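PDB 1VPR: dinoflagellate luciferase, which catalyses the oxidation of dinoflagellate luciferin, an open tetrapyrrole, by molecular oxygen with emission of blue light, this chain being the third of its three luciferase domains. Local coordinates for residues G283-M288 with F302-S307; P160-W165 with N308-D313. One frame throughout, in Å; residues are numbered along the deposited sequence.

Followed from the N terminus, the chain reaches 160-165, which leads into strand 163-169, the first strand of the large antiparallel sheet. The other strands follow in turn up to the hairpin of 285-294 and 297-307, whose open end is held at contact 1, closing a short loop of 13 residues. The chain then leaves strand 297-307 as 308-313 and meets 160-165 in contact 2, which closes a much longer loop with the whole of contact 1 inside it. Contact 1 joins the last two strands of the lipocalin-like barrel; contact 2 fastens the exit of the last to the start of the first; between them the backbone of R164 faces V306 and S307, a classic beta bulge.

Contact 1: residues G283-M288 with F302-S307; sequences GPYTFM and FYVKVS
The F287 ring carries V304 on one face: methyl CG2 stands 4.1 Å from the centroid of the F287 ring and 15° off its normal, a CH-pi contact. As a cross-strand pair F287 and V304 share a face; with V304 CG2 anti to its backbone N, that methyl is the one lying over the ring. A beta-branched valine suits this spot, presenting a methyl to the ring face without a long chain. The Y285 ring has P284 CG over the centre of one face. At the edge of the Y303 ring lies the carbonyl O of M288, near the ring plane, while the selenium of M288, a selenomethionine, sits 4.7 Å from the Y303 centroid in an oblique Met-aromatic contact. The M288 and Y303 side chains run side by side, the former turning only at its last torsion (chi3 -82°).

Between these two layers of side chains the strands pair antiparallel, F287 and V304 as a non-hydrogen-bonded pair and M288 and Y303 as a hydrogen-bonded one. M288 N donates to Y303 O at 2.8 Å, Y303 N returns the bond to M288 O at 2.9 Å, and K305 N reaches T286 O at 2.8 Å. Past this last bond the strands part, and a water bridges T286 N to K305 O.

This is the open end of the beta hairpin 285-294/297-307 in the calycin-type barrel of the catalytic domain. Helix 87-100 packs on the face of F287 and F302; on the other face M288 and K305 lie against W165. There Y303 OH bonds Q290 OE1, and the extended K305 chain carries NZ to N308 OD1, H162 O and, weakly, P160 O, which would probably stabilise its positive charge.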
# COMPACT_ATOMS: atom_id res chain seq x y z
N GLY A 283 11.92 -22.61 5.97
CA GLY A 283 11.55 -23.54 7.02
C GLY A 283 10.13 -24.02 6.78
O GLY A 283 9.76 -24.30 5.63
N PRO A 284 9.29 -24.09 7.82
CA PRO A 284 7.90 -24.56 7.69
C PRO A 284 6.91 -23.46 7.33
O PRO A 284 5.70 -23.70 7.31
CB PRO A 284 7.62 -25.07 9.09
CG PRO A 284 8.23 -23.93 9.91
CD PRO A 284 9.59 -23.74 9.22
N TYR A 285 7.43 -22.26 7.05
CA TYR A 285 6.59 -21.08 6.74
C TYR A 285 6.69 -20.53 5.34
O TYR A 285 7.56 -20.90 4.56
CB TYR A 285 6.96 -19.91 7.65
CG TYR A 285 6.87 -20.23 9.11
CD1 TYR A 285 5.66 -20.67 9.66
CD2 TYR A 285 7.98 -20.09 9.96
CE1 TYR A 285 5.56 -20.96 11.03
CE2 TYR A 285 7.88 -20.39 11.34
CZ TYR A 285 6.67 -20.83 11.85
OH TYR A 285 6.55 -21.17 13.19
N THR A 286 5.77 -19.60 5.04
CA THR A 286 5.79 -18.91 3.77
C THR A 286 5.98 -17.43 4.11
O THR A 286 5.29 -16.89 4.96
CB THR A 286 4.46 -19.09 2.98
OG1 THR A 286 4.29 -20.47 2.63
CG2 THR A 286 4.51 -18.25 1.67
N PHE A 287 6.95 -16.79 3.46
CA PHE A 287 7.19 -15.39 3.70
C PHE A 287 6.93 -14.58 2.45
O PHE A 287 6.88 -15.11 1.34
CB PHE A 287 8.66 -15.14 4.12
CG PHE A 287 8.96 -15.46 5.56
CD1 PHE A 287 9.06 -16.78 5.99
CD2 PHE A 287 9.16 -14.44 6.48
CE1 PHE A 287 9.35 -17.07 7.31
CE2 PHE A 287 9.45 -14.72 7.80
CZ PHE A 287 9.55 -16.04 8.22
N MSE A 288 6.76 -13.28 2.63
CA MSE A 288 6.57 -12.39 1.51
C MSE A 288 7.54 -11.26 1.71
O MSE A 288 7.60 -10.68 2.79
CB MSE A 288 5.13 -11.81 1.47
CG MSE A 288 5.04 -10.65 0.49
SE MSE A 288 3.24 -9.93 0.25
CE MSE A 288 2.65 -11.18 -0.97
N PHE A 302 8.99 -7.21 5.28
CA PHE A 302 8.83 -8.67 5.30
C PHE A 302 7.58 -9.04 6.07
O PHE A 302 7.30 -8.44 7.13
CB PHE A 302 10.02 -9.37 5.97
CG PHE A 302 11.28 -9.37 5.14
CD1 PHE A 302 12.12 -8.26 5.13
CD2 PHE A 302 11.61 -10.48 4.37
CE1 PHE A 302 13.27 -8.25 4.36
CE2 PHE A 302 12.77 -10.48 3.60
CZ PHE A 302 13.59 -9.36 3.60
N TYR A 303 6.85 -10.03 5.55
CA TYR A 303 5.62 -10.53 6.18
C TYR A 303 5.70 -12.04 6.25
O TYR A 303 6.33 -12.68 5.38
CB TYR A 303 4.37 -10.22 5.33
CG TYR A 303 4.23 -8.80 4.80
CD1 TYR A 303 4.87 -8.40 3.62
CD2 TYR A 303 3.39 -7.90 5.43
CE1 TYR A 303 4.65 -7.12 3.09
CE2 TYR A 303 3.16 -6.62 4.90
CZ TYR A 303 3.79 -6.24 3.73
OH TYR A 303 3.51 -5.00 3.18
N VAL A 304 5.07 -12.62 7.25
CA VAL A 304 5.03 -14.07 7.36
C VAL A 304 3.55 -14.47 7.20
O VAL A 304 2.65 -13.79 7.71
CB VAL A 304 5.61 -14.58 8.70
CG1 VAL A 304 4.80 -14.04 9.90
CG2 VAL A 304 5.60 -16.11 8.71
N LYS A 305 3.28 -15.54 6.46
CA LYS A 305 1.90 -15.96 6.23
C LYS A 305 1.33 -16.70 7.45
O LYS A 305 1.82 -17.76 7.84
CB LYS A 305 1.82 -16.84 4.99
CG LYS A 305 0.45 -16.78 4.35
CD LYS A 305 0.28 -17.75 3.22
CE LYS A 305 -1.03 -17.47 2.53
NZ LYS A 305 -1.22 -18.38 1.34
N VAL A 306 0.29 -16.13 8.06
CA VAL A 306 -0.29 -16.76 9.25
C VAL A 306 -1.56 -17.55 8.92
O VAL A 306 -2.00 -18.40 9.71
CB VAL A 306 -0.55 -15.70 10.37
CG1 VAL A 306 0.80 -15.05 10.81
CG2 VAL A 306 -1.51 -14.61 9.89
N SER A 307 -2.13 -17.33 7.74
CA SER A 307 -3.34 -18.06 7.35
C SER A 307 -3.62 -18.02 5.87
O SER A 307 -3.35 -17.02 5.24
CB SER A 307 -4.55 -17.46 8.06
OG SER A 307 -5.70 -18.24 7.75
O HOH W 1 3.48 -19.60 6.79

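Contact 2: residues P160-W165 with N308-D313; sequences PLHGRW and NDPESD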
# COMPACT_ATOMS: atom_id res chain seq x y z
N PRO A 160 -1.28 -17.89 -4.61
CA PRO A 160 -0.39 -17.93 -3.46
C PRO A 160 -0.43 -16.75 -2.49
O PRO A 160 0.02 -16.88 -1.36
CB PRO A 160 0.99 -18.11 -4.11
CG PRO A 160 0.84 -17.32 -5.37
CD PRO A 160 -0.52 -17.75 -5.87
N LEU A 161 -0.94 -15.61 -2.94
CA LEU A 161 -1.02 -14.42 -2.10
C LEU A 161 -2.26 -14.43 -1.19
O LEU A 161 -2.32 -13.70 -0.20
CB LEU A 161 -1.08 -13.17 -2.98
CG LEU A 161 -0.04 -13.12 -4.11
CD1 LEU A 161 -0.21 -11.84 -4.92
CD2 LEU A 161 1.35 -13.21 -3.52
N HIS A 162 -3.24 -15.26 -1.55
CA HIS A 162 -4.50 -15.35 -0.81
C HIS A 162 -4.26 -15.73 0.66
O HIS A 162 -3.67 -16.77 0.96
CB HIS A 162 -5.39 -16.39 -1.47
CG HIS A 162 -6.84 -16.30 -1.09
ND1 HIS A 162 -7.72 -15.47 -1.73
CD2 HIS A 162 -7.56 -17.00 -0.18
CE1 HIS A 162 -8.94 -15.65 -1.24
NE2 HIS A 162 -8.87 -16.58 -0.30
N GLY A 163 -4.72 -14.89 1.58
CA GLY A 163 -4.55 -15.18 3.00
C GLY A 163 -4.26 -13.93 3.81
O GLY A 163 -4.42 -12.80 3.32
N ARG A 164 -3.86 -14.14 5.06
CA ARG A 164 -3.51 -13.05 5.95
C ARG A 164 -2.01 -13.12 6.23
O ARG A 164 -1.46 -14.20 6.55
CB ARG A 164 -4.33 -13.14 7.26
CG ARG A 164 -4.12 -11.94 8.16
CD ARG A 164 -5.22 -11.85 9.21
NE ARG A 164 -5.21 -13.04 10.06
CZ ARG A 164 -4.43 -13.18 11.13
NH1 ARG A 164 -3.60 -12.21 11.51
NH2 ARG A 164 -4.44 -14.32 11.80
N TRP A 165 -1.37 -11.97 6.06
CA TRP A 165 0.09 -11.83 6.21
C TRP A 165 0.39 -10.87 7.32
O TRP A 165 -0.24 -9.82 7.41
CB TRP A 165 0.68 -11.28 4.91
CG TRP A 165 0.37 -12.14 3.71
CD1 TRP A 165 -0.80 -12.17 2.99
CD2 TRP A 165 1.23 -13.12 3.12
NE1 TRP A 165 -0.72 -13.12 1.99
CE2 TRP A 165 0.52 -13.71 2.05
CE3 TRP A 165 2.53 -13.55 3.39
CZ2 TRP A 165 1.07 -14.72 1.24
CZ3 TRP A 165 3.09 -14.57 2.58
CH2 TRP A 165 2.35 -15.14 1.53
N ASN A 308 -4.20 -19.09 5.32
CA ASN A 308 -4.59 -19.10 3.91
C ASN A 308 -5.92 -18.35 3.73
O ASN A 308 -6.35 -18.09 2.61
CB ASN A 308 -4.79 -20.53 3.41
CG ASN A 308 -3.49 -21.24 3.13
OD1 ASN A 308 -2.47 -20.60 2.83
ND2 ASN A 308 -3.51 -22.57 3.21
N ASP A 309 -6.56 -17.98 4.84
CA ASP A 309 -7.84 -17.29 4.80
C ASP A 309 -7.69 -15.81 5.15
O ASP A 309 -7.25 -15.46 6.26
CB ASP A 309 -8.79 -17.96 5.81
CG ASP A 309 -10.19 -17.42 5.75
OD1 ASP A 309 -11.03 -17.92 6.53
OD2 ASP A 309 -10.48 -16.51 4.93
N PRO A 310 -8.05 -14.91 4.21
CA PRO A 310 -7.92 -13.48 4.52
C PRO A 310 -8.99 -13.03 5.52
O PRO A 310 -8.85 -11.99 6.17
CB PRO A 310 -8.11 -12.82 3.16
CG PRO A 310 -9.11 -13.75 2.49
CD PRO A 310 -8.51 -15.10 2.83
N GLU A 311 -10.05 -13.84 5.64
CA GLU A 311 -11.18 -13.51 6.53
C GLU A 311 -11.65 -12.09 6.22
O GLU A 311 -11.82 -11.25 7.11
CB GLU A 311 -10.76 -13.64 8.00
CG GLU A 311 -10.56 -15.11 8.41
CD GLU A 311 -10.46 -15.29 9.92
OE1 GLU A 311 -9.34 -15.27 10.47
OE2 GLU A 311 -11.51 -15.46 10.57
N SER A 312 -11.85 -11.83 4.93
CA SER A 312 -12.27 -10.53 4.45
C SER A 312 -12.81 -10.77 3.06
O SER A 312 -12.30 -11.63 2.33
CB SER A 312 -11.06 -9.60 4.41
OG SER A 312 -11.47 -8.25 4.20
N ASP A 313 -13.85 -10.04 2.67
CA ASP A 313 -14.46 -10.24 1.36
C ASP A 313 -13.95 -9.37 0.22
O ASP A 313 -13.52 -8.26 0.43
CB ASP A 313 -15.97 -10.01 1.45
CG ASP A 313 -16.65 -11.00 2.38
OD1 ASP A 313 -17.67 -10.59 2.99
OD2 ASP A 313 -16.19 -12.15 2.48
O HOH W 2 -6.99 -14.96 9.12
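G163 and N308 bring their backbones to a CA-CA distance of 4.0 Å, where strand 163-169 begins and the chain departs from strand 297-307. G163 CA makes a CA-H...O contact of 3.4 Å with N308 O; at phi 143°, psi -168°, G163 holds a conformation open to glycine, and lacking a side chain it lets N308 come this close. D309 OD2 accepts from E311 N, above the carboxylate plane, in an Asx turn.

With CG anti to the backbone N (chi1 -162°), the H162 ring ends up against P310. P310 CG lies over one face of the imidazole, and P310 CD is 3.5 Å from H162 NE2, while N308 O lies at the ring edge, 3.2 Å from H162 CD2. Proline offers a rigid apolar surface to the ring, whose ND1 bonds Q211 N. The next residue, R164, bends at chi3, and its NE donates to a water, 2.8 Å away, that in turn donates to D309 O and E311 OE1.

The R164 guanidinium also binds the carbonyls of Y76 and G77. The water probably relays the R164 charge to E311 OE1, which makes no direct salt bridge with it, and ties the barrel's first strand to the loop leaving its last.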